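Local atomic coordinates of Cyclo(L-leucyl-L-leucyl) synthase (Staphylococcus haemolyticus, PDB entry 6EZ3), a protein that catalyses the ATP-independent formation of cyclodipeptides from aminoacyl-tRNAs, making cyclo(L-leucyl-L-leucyl) from two molecules of leucyl-tRNA. Residues K21-G26 with L192-A197; F4-L9 with G219-T224. All coordinates share one frame; numbering follows the deposited sequence.

Contacts 1 and 2 lie in one mixed sheet, their centres about 8 Å apart, and are joined because strands 191-195 and 218-225 are neighbours in it. Contact 1 pairs 191-195 with the parallel strand 22-26; contact 2 adds the antiparallel strand 4-8 to the other side of 218-225, at the sheet margin. Between them, Tyr195 O lies 2.7 Å from Leu223 N, and Tyr220 OH lies 2.7 Å from Ala197 O, both probable hydrogen bonds. Contact 1 leads directly to the probable catalytic pocket: the Tyr195 side chain comes within about 3 Å of that of Ser28, the nucleophile by similarity. Contact 2 reaches it through Tyr220, which packs against Tyr195.

Contact 1 of 2, residues K21-G26 with L192-A197. With SO4 (sulfate ion), chain H.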
ATOM      1  N   LYS A  21     -18.124  -3.835   2.739  1.00 44.37           N
ATOM      2  CA  LYS A  21     -17.872  -3.624   4.167  1.00 44.67           C
ATOM      3  C   LYS A  21     -16.797  -2.578   4.458  1.00 50.28           C
ATOM      4  O   LYS A  21     -17.068  -1.656   5.219  1.00 53.54           O
ATOM      5  CB  LYS A  21     -17.567  -4.930   4.895  1.00 48.43           C
ATOM      6  CG  LYS A  21     -18.795  -5.811   5.133  1.00 80.36           C
ATOM      7  CD  LYS A  21     -18.496  -6.913   6.149  1.00 94.62           C
ATOM      8  CE  LYS A  21     -19.096  -8.257   5.789  1.00111.46           C
ATOM      9  NZ  LYS A  21     -18.318  -9.389   6.378  1.00121.60           N
ATOM     10  N   HIS A  22     -15.595  -2.694   3.856  1.00 43.89           N
ATOM     11  CA  HIS A  22     -14.489  -1.767   4.074  1.00 42.42           C
ATOM     12  C   HIS A  22     -13.470  -1.778   2.918  1.00 47.88           C
ATOM     13  O   HIS A  22     -13.207  -2.837   2.330  1.00 51.44           O
ATOM     14  CB  HIS A  22     -13.806  -2.124   5.391  1.00 42.89           C
ATOM     15  CG  HIS A  22     -12.699  -1.197   5.821  1.00 46.81           C
ATOM     16  ND1 HIS A  22     -11.365  -1.441   5.492  1.00 48.75           N
ATOM     17  CD2 HIS A  22     -12.751  -0.090   6.586  1.00 48.30           C
ATOM     18  CE1 HIS A  22     -10.674  -0.460   6.043  1.00 47.52           C
ATOM     19  NE2 HIS A  22     -11.455   0.370   6.717  1.00 47.64           N
ATOM     20  N   VAL A  23     -12.862  -0.608   2.635  1.00 39.66           N
ATOM     21  CA  VAL A  23     -11.813  -0.435   1.628  1.00 37.17           C
ATOM     22  C   VAL A  23     -10.615   0.323   2.246  1.00 43.30           C
ATOM     23  O   VAL A  23     -10.802   1.164   3.138  1.00 43.36           O
ATOM     24  CB  VAL A  23     -12.331   0.230   0.308  1.00 38.61           C
ATOM     25  CG1 VAL A  23     -12.805   1.686   0.493  1.00 36.90           C
ATOM     26  CG2 VAL A  23     -11.285   0.139  -0.793  1.00 38.48           C
ATOM     27  N   ILE A  24      -9.396  -0.002   1.785  1.00 39.64           N
ATOM     28  CA  ILE A  24      -8.165   0.662   2.159  1.00 39.46           C
ATOM     29  C   ILE A  24      -7.771   1.388   0.915  1.00 44.71           C
ATOM     30  O   ILE A  24      -7.593   0.767  -0.134  1.00 46.28           O
ATOM     31  CB  ILE A  24      -7.028  -0.292   2.651  1.00 43.01           C
ATOM     32  CG1 ILE A  24      -7.434  -1.060   3.947  1.00 43.67           C
ATOM     33  CG2 ILE A  24      -5.708   0.498   2.888  1.00 43.57           C
ATOM     34  CD1 ILE A  24      -6.568  -2.193   4.292  1.00 43.00           C
ATOM     35  N   LEU A  25      -7.685   2.713   0.998  1.00 40.19           N
ATOM     36  CA  LEU A  25      -7.223   3.490  -0.149  1.00 38.30           C
ATOM     37  C   LEU A  25      -5.717   3.660   0.039  1.00 44.08           C
ATOM     38  O   LEU A  25      -5.270   4.231   1.031  1.00 43.62           O
ATOM     39  CB  LEU A  25      -7.915   4.859  -0.287  1.00 36.86           C
ATOM     40  CG  LEU A  25      -9.429   4.910  -0.204  1.00 39.33           C
ATOM     41  CD1 LEU A  25      -9.890   6.327  -0.149  1.00 39.70           C
ATOM     42  CD2 LEU A  25     -10.076   4.252  -1.378  1.00 38.63           C
ATOM     43  N   GLY A  26      -4.953   3.072  -0.862  1.00 42.18           N
ATOM     44  CA  GLY A  26      -3.512   3.191  -0.850  1.00 42.10           C
ATOM     45  C   GLY A  26      -3.117   4.435  -1.620  1.00 49.37           C
ATOM     46  O   GLY A  26      -3.353   4.519  -2.840  1.00 49.07           O
ATOM     47  N   LEU A 192     -10.535  -4.525   1.396  1.00 46.18           N
ATOM     48  CA  LEU A 192      -9.889  -4.587   0.072  1.00 45.47           C
ATOM     49  C   LEU A 192      -8.799  -3.529   0.047  1.00 48.68           C
ATOM     50  O   LEU A 192      -9.056  -2.399   0.466  1.00 51.14           O
ATOM     51  CB  LEU A 192     -10.857  -4.236  -1.089  1.00 45.30           C
ATOM     52  CG  LEU A 192     -12.112  -5.071  -1.358  1.00 49.77           C
ATOM     53  CD1 LEU A 192     -13.010  -4.353  -2.307  1.00 48.95           C
ATOM     54  CD2 LEU A 192     -11.775  -6.436  -1.930  1.00 53.31           C
ATOM     55  N   MET A 193      -7.618  -3.857  -0.478  1.00 40.63           N
ATOM     56  CA  MET A 193      -6.598  -2.857  -0.698  1.00 39.52           C
ATOM     57  C   MET A 193      -6.845  -2.324  -2.145  1.00 44.87           C
ATOM     58  O   MET A 193      -6.778  -3.118  -3.098  1.00 45.64           O
ATOM     59  CB  MET A 193      -5.237  -3.486  -0.555  1.00 42.02           C
ATOM     60  CG  MET A 193      -4.141  -2.601  -1.020  1.00 46.77           C
ATOM     61  SD  MET A 193      -3.779  -1.271   0.136  1.00 52.57           S
ATOM     62  CE  MET A 193      -3.226  -2.230   1.592  1.00 48.71           C
ATOM     63  N   ALA A 194      -7.224  -1.011  -2.306  1.00 41.43           N
ATOM     64  CA  ALA A 194      -7.533  -0.371  -3.597  1.00 40.64           C
ATOM     65  C   ALA A 194      -6.373   0.502  -4.112  1.00 46.21           C
ATOM     66  O   ALA A 194      -5.902   1.402  -3.412  1.00 47.75           O
ATOM     67  CB  ALA A 194      -8.794   0.454  -3.477  1.00 40.87           C
ATOM     68  N   TYR A 195      -5.917   0.230  -5.329  1.00 41.97           N
ATOM     69  CA  TYR A 195      -4.843   0.970  -5.968  1.00 43.55           C
ATOM     70  C   TYR A 195      -5.165   1.230  -7.461  1.00 53.47           C
ATOM     71  O   TYR A 195      -6.164   0.702  -7.961  1.00 55.51           O
ATOM     72  CB  TYR A 195      -3.538   0.206  -5.792  1.00 44.73           C
ATOM     73  CG  TYR A 195      -2.291   1.033  -5.991  1.00 45.45           C
ATOM     74  CD1 TYR A 195      -1.400   0.739  -7.012  1.00 48.30           C
ATOM     75  CD2 TYR A 195      -1.960   2.056  -5.106  1.00 45.31           C
ATOM     76  CE1 TYR A 195      -0.219   1.464  -7.174  1.00 50.21           C
ATOM     77  CE2 TYR A 195      -0.794   2.800  -5.264  1.00 46.02           C
ATOM     78  CZ  TYR A 195       0.083   2.493  -6.295  1.00 53.24           C
ATOM     79  OH  TYR A 195       1.252   3.206  -6.476  1.00 50.07           O
ATOM     80  N   HIS A 196      -4.367   2.061  -8.170  1.00 49.83           N
ATOM     81  CA  HIS A 196      -4.634   2.418  -9.580  1.00 48.66           C
ATOM     82  C   HIS A 196      -4.031   1.516 -10.630  1.00 53.21           C
ATOM     83  O   HIS A 196      -4.383   1.625 -11.799  1.00 54.18           O
ATOM     84  CB  HIS A 196      -4.161   3.839  -9.845  1.00 48.92           C
ATOM     85  CG  HIS A 196      -2.665   3.999  -9.808  1.00 51.34           C
ATOM     86  ND1 HIS A 196      -1.984   4.165  -8.618  1.00 52.28           N
ATOM     87  CD2 HIS A 196      -1.776   4.036 -10.823  1.00 51.85           C
ATOM     88  CE1 HIS A 196      -0.717   4.321  -8.950  1.00 50.98           C
ATOM     89  NE2 HIS A 196      -0.543   4.245 -10.259  1.00 51.29           N
ATOM     90  N   ALA A 197      -3.089   0.679 -10.239  1.00 51.34           N
ATOM     91  CA  ALA A 197      -2.343  -0.192 -11.144  1.00 51.84           C
ATOM     92  C   ALA A 197      -2.403  -1.654 -10.683  1.00 57.47           C
ATOM     93  O   ALA A 197      -2.652  -1.873  -9.500  1.00 58.65           O
ATOM     94  CB  ALA A 197      -0.887   0.281 -11.196  1.00 52.24           C
TER
HETATM   95  S   SO4 H 302       2.563   4.549 -12.542  1.00130.34           S
HETATM   96  O1  SO4 H 302       1.880   3.388 -13.125  1.00130.09           O
HETATM   97  O2  SO4 H 302       3.916   4.668 -13.108  1.00131.37           O
HETATM   98  O3  SO4 H 302       1.810   5.767 -12.856  1.00129.44           O
HETATM   99  O4  SO4 H 302       2.661   4.371 -11.087  1.00128.88           O
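The parallel pairing of strands 22-26 and 191-195 leads into the probable catalytic pocket of the cyclodipeptide synthase, where Tyr195 is a probable substrate-binding residue. Ile24 is gripped by Met193's two neighbours: its N donates to Leu192 O (2.8 Å) and its O accepts from Ala194 N (2.8 Å, N-H...O 171°). Gly26 N then binds Ala194 O at 3.2 Å, while at the opposite end Leu192 N reaches His22 O by a longer, bent bond (136°). Ile24 and Met193 share one face of the sheet. Met193, folded at both chi2 and chi3, brings its sulfur obliquely to within 3.8 Å of Ile24 CG2. On the other face, Val23 CG2 meets Ala194 CB at 3.7 Å. Where the strands end, Gly26 O lies at the edge of the Tyr195 ring, 3.6 Å from CD2, and Tyr195 OH is hydrogen-bonded to Ser28 OG, the nucleophile by similarity. His196 NE2 makes a weak bond to a sulfate ion, probably from the crystallisation liquor, that is also hydrogen-bonded to Ser149 OG. Helix 36-49 covers the Val23 and Leu25 face, and strands 52-57 and 218-225 continue the sheet beyond 22-26 and 191-195, respectively.

Contact 2 of 2, residues F4-L9 with G219-T224; sequences FKVDFL and GYIILT
Val6 CG1 stands anti to the backbone N (chi1 -178°), which sets it against Ile221 while CG2 lies beside Leu223. CG1 meets Ile221 CB at 3.8 Å, the two side chains at an angle to each other, whereas CG2 runs alongside Leu223 and touches its CD2. In Phe8, chi1 of -50° places CG beside the backbone N, and the ring brings CD1 to 3.6 Å from Ile221 CG2, the side chains pointing the same way. At the start of the strand the Phe4 side chain passes Leu223 at a slant, with CD1 closest to Leu223 CB. Trp45 of helix 36-49 packs on Phe4, Val6, Ile221 and Leu223, and Tyr17 of helix 11-19 on Val6, Ile221 and the Phe8 ring, which it meets edge-to-face.

Lys5, Asp7, Ile222 and Thr224 occupy the reverse face. Lys5 O takes two bonds from Thr224: Thr224 N lies in the carbonyl plane, 2.9 Å from Lys5 O, and OG1 sits above that plane at 3.1 Å. Lys5 NZ bridges along its own strand to the syn lone pair of Asp7 OD1 (2.9 Å), a salt bridge that ties two side chains of the same face together. The Lys5-Thr224 and Asp7-Ile222 pairs are hydrogen-bonded, and the ladder ends with Leu9 N donating to Tyr220 O at 3.2 Å.

This is an antiparallel pair at the margin of an otherwise parallel sheet flanked by helices, consistent with the Rossmann-like fold of the HUP clan; strand 4-8 closes the sheet on this side, next to the strand that carries Tyr220 toward Tyr195.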
ATOM      1  N   PHE A   4     -15.368   5.437 -11.356  1.00 59.92           N
ATOM      2  CA  PHE A   4     -14.237   4.494 -11.362  1.00 56.53           C
ATOM      3  C   PHE A   4     -14.580   3.119 -11.888  1.00 58.21           C
ATOM      4  O   PHE A   4     -15.515   2.486 -11.393  1.00 57.43           O
ATOM      5  CB  PHE A   4     -13.695   4.307  -9.941  1.00 56.60           C
ATOM      6  CG  PHE A   4     -12.703   5.357  -9.561  1.00 56.67           C
ATOM      7  CD1 PHE A   4     -11.352   5.143  -9.727  1.00 58.36           C
ATOM      8  CD2 PHE A   4     -13.121   6.574  -9.045  1.00 58.71           C
ATOM      9  CE1 PHE A   4     -10.428   6.124  -9.378  1.00 59.39           C
ATOM     10  CE2 PHE A   4     -12.196   7.559  -8.695  1.00 60.93           C
ATOM     11  CZ  PHE A   4     -10.858   7.331  -8.873  1.00 58.67           C
ATOM     12  N   LYS A   5     -13.755   2.619 -12.818  1.00 53.75           N
ATOM     13  CA  LYS A   5     -13.854   1.264 -13.346  1.00 53.78           C
ATOM     14  C   LYS A   5     -13.029   0.379 -12.393  1.00 57.51           C
ATOM     15  O   LYS A   5     -11.824   0.634 -12.192  1.00 57.91           O
ATOM     16  CB  LYS A   5     -13.320   1.173 -14.790  1.00 56.01           C
ATOM     17  CG  LYS A   5     -13.718  -0.125 -15.496  1.00 65.21           C
ATOM     18  CD  LYS A   5     -12.531  -0.863 -16.132  1.00 63.37           C
ATOM     19  CE  LYS A   5     -13.027  -2.121 -16.804  1.00 69.08           C
ATOM     20  NZ  LYS A   5     -11.935  -3.065 -17.137  1.00 76.98           N
ATOM     21  N   VAL A   6     -13.686  -0.623 -11.782  1.00 51.66           N
ATOM     22  CA  VAL A   6     -13.031  -1.492 -10.803  1.00 50.69           C
ATOM     23  C   VAL A   6     -12.672  -2.860 -11.389  1.00 55.70           C
ATOM     24  O   VAL A   6     -13.551  -3.533 -11.937  1.00 57.89           O
ATOM     25  CB  VAL A   6     -13.876  -1.598  -9.506  1.00 52.57           C
ATOM     26  CG1 VAL A   6     -13.191  -2.465  -8.455  1.00 52.08           C
ATOM     27  CG2 VAL A   6     -14.185  -0.218  -8.942  1.00 51.81           C
ATOM     28  N   ASP A   7     -11.387  -3.274 -11.254  1.00 49.35           N
ATOM     29  CA  ASP A   7     -10.889  -4.589 -11.700  1.00 47.95           C
ATOM     30  C   ASP A   7     -10.506  -5.417 -10.486  1.00 49.97           C
ATOM     31  O   ASP A   7     -10.272  -4.861  -9.428  1.00 50.65           O
ATOM     32  CB  ASP A   7      -9.736  -4.462 -12.706  1.00 49.73           C
ATOM     33  CG  ASP A   7     -10.148  -3.770 -14.001  1.00 66.07           C
ATOM     34  OD1 ASP A   7     -10.851  -4.417 -14.825  1.00 64.73           O
ATOM     35  OD2 ASP A   7      -9.800  -2.556 -14.175  1.00 76.49           O
ATOM     36  N   PHE A   8     -10.479  -6.731 -10.607  1.00 46.18           N
ATOM     37  CA  PHE A   8     -10.229  -7.626  -9.477  1.00 46.04           C
ATOM     38  C   PHE A   8      -9.057  -8.568  -9.691  1.00 48.72           C
ATOM     39  O   PHE A   8      -8.859  -9.076 -10.798  1.00 47.55           O
ATOM     40  CB  PHE A   8     -11.513  -8.430  -9.146  1.00 48.39           C
ATOM     41  CG  PHE A   8     -12.728  -7.539  -9.022  1.00 50.95           C
ATOM     42  CD1 PHE A   8     -13.027  -6.907  -7.818  1.00 55.05           C
ATOM     43  CD2 PHE A   8     -13.513  -7.241 -10.137  1.00 52.48           C
ATOM     44  CE1 PHE A   8     -14.109  -6.019  -7.723  1.00 55.57           C
ATOM     45  CE2 PHE A   8     -14.576  -6.336 -10.044  1.00 55.17           C
ATOM     46  CZ  PHE A   8     -14.883  -5.750  -8.833  1.00 53.55           C
ATOM     47  N   LEU A   9      -8.293  -8.819  -8.613  1.00 44.87           N
ATOM     48  CA  LEU A   9      -7.168  -9.745  -8.643  1.00 44.32           C
ATOM     49  C   LEU A   9      -7.687 -11.178  -8.673  1.00 51.88           C
ATOM     50  O   LEU A   9      -7.125 -12.008  -9.400  1.00 52.46           O
ATOM     51  CB  LEU A   9      -6.244  -9.515  -7.449  1.00 43.49           C
ATOM     52  CG  LEU A   9      -4.910 -10.218  -7.481  1.00 46.12           C
ATOM     53  CD1 LEU A   9      -3.934  -9.500  -8.378  1.00 44.99           C
ATOM     54  CD2 LEU A   9      -4.341 -10.288  -6.110  1.00 48.88           C
ATOM     55  N   GLY A 219      -8.775  -8.736  -0.094  1.00 41.73           N
ATOM     56  CA  GLY A 219      -8.731  -8.596  -1.544  1.00 43.84           C
ATOM     57  C   GLY A 219      -7.804  -7.523  -2.079  1.00 50.61           C
ATOM     58  O   GLY A 219      -7.077  -6.872  -1.313  1.00 51.88           O
ATOM     59  N   TYR A 220      -7.790  -7.370  -3.415  1.00 46.89           N
ATOM     60  CA  TYR A 220      -7.017  -6.329  -4.099  1.00 47.49           C
ATOM     61  C   TYR A 220      -7.797  -5.891  -5.348  1.00 51.54           C
ATOM     62  O   TYR A 220      -8.092  -6.731  -6.217  1.00 50.76           O
ATOM     63  CB  TYR A 220      -5.583  -6.780  -4.449  1.00 48.99           C
ATOM     64  CG  TYR A 220      -4.747  -5.701  -5.113  1.00 50.82           C
ATOM     65  CD1 TYR A 220      -4.767  -5.527  -6.495  1.00 52.29           C
ATOM     66  CD2 TYR A 220      -3.905  -4.880  -4.363  1.00 51.27           C
ATOM     67  CE1 TYR A 220      -4.008  -4.531  -7.111  1.00 51.46           C
ATOM     68  CE2 TYR A 220      -3.119  -3.899  -4.973  1.00 51.58           C
ATOM     69  CZ  TYR A 220      -3.189  -3.720  -6.346  1.00 58.42           C
ATOM     70  OH  TYR A 220      -2.433  -2.755  -6.959  1.00 60.70           O
ATOM     71  N   ILE A 221      -8.156  -4.584  -5.416  1.00 46.54           N
ATOM     72  CA  ILE A 221      -8.904  -4.025  -6.550  1.00 45.38           C
ATOM     73  C   ILE A 221      -8.102  -2.933  -7.268  1.00 52.02           C
ATOM     74  O   ILE A 221      -7.313  -2.219  -6.635  1.00 54.12           O
ATOM     75  CB  ILE A 221     -10.348  -3.572  -6.185  1.00 47.09           C
ATOM     76  CG1 ILE A 221     -10.360  -2.353  -5.228  1.00 46.73           C
ATOM     77  CG2 ILE A 221     -11.169  -4.737  -5.635  1.00 46.95           C
ATOM     78  CD1 ILE A 221     -11.752  -1.653  -4.984  1.00 41.92           C
ATOM     79  N   ILE A 222      -8.296  -2.826  -8.596  1.00 47.95           N
ATOM     80  CA  ILE A 222      -7.646  -1.816  -9.447  1.00 47.48           C
ATOM     81  C   ILE A 222      -8.657  -0.767  -9.905  1.00 52.14           C
ATOM     82  O   ILE A 222      -9.624  -1.100 -10.613  1.00 51.28           O
ATOM     83  CB  ILE A 222      -6.851  -2.430 -10.631  1.00 49.29           C
ATOM     84  CG1 ILE A 222      -5.826  -3.453 -10.129  1.00 48.83           C
ATOM     85  CG2 ILE A 222      -6.154  -1.340 -11.422  1.00 48.44           C
ATOM     86  CD1 ILE A 222      -6.068  -4.769 -10.583  1.00 47.88           C
ATOM     87  N   LEU A 223      -8.413   0.501  -9.507  1.00 48.52           N
ATOM     88  CA  LEU A 223      -9.279   1.646  -9.830  1.00 48.20           C
ATOM     89  C   LEU A 223      -8.800   2.449 -11.038  1.00 56.25           C
ATOM     90  O   LEU A 223      -7.759   3.126 -10.961  1.00 56.82           O
ATOM     91  CB  LEU A 223      -9.387   2.619  -8.633  1.00 46.52           C
ATOM     92  CG  LEU A 223      -9.948   2.134  -7.342  1.00 47.41           C
ATOM     93  CD1 LEU A 223      -9.947   3.243  -6.347  1.00 44.86           C
ATOM     94  CD2 LEU A 223     -11.320   1.553  -7.533  1.00 49.11           C
ATOM     95  N   THR A 224      -9.608   2.477 -12.105  1.00 54.03           N
ATOM     96  CA  THR A 224      -9.282   3.303 -13.273  1.00 54.80           C
ATOM     97  C   THR A 224     -10.382   4.374 -13.494  1.00 57.90           C
ATOM     98  O   THR A 224     -11.573   4.061 -13.439  1.00 56.71           O
ATOM     99  CB  THR A 224      -8.938   2.436 -14.457  1.00 64.35           C
ATOM    100  OG1 THR A 224      -9.759   1.262 -14.414  1.00 64.20           O
ATOM    101  CG2 THR A 224      -7.474   2.007 -14.409  1.00 65.88           C
TER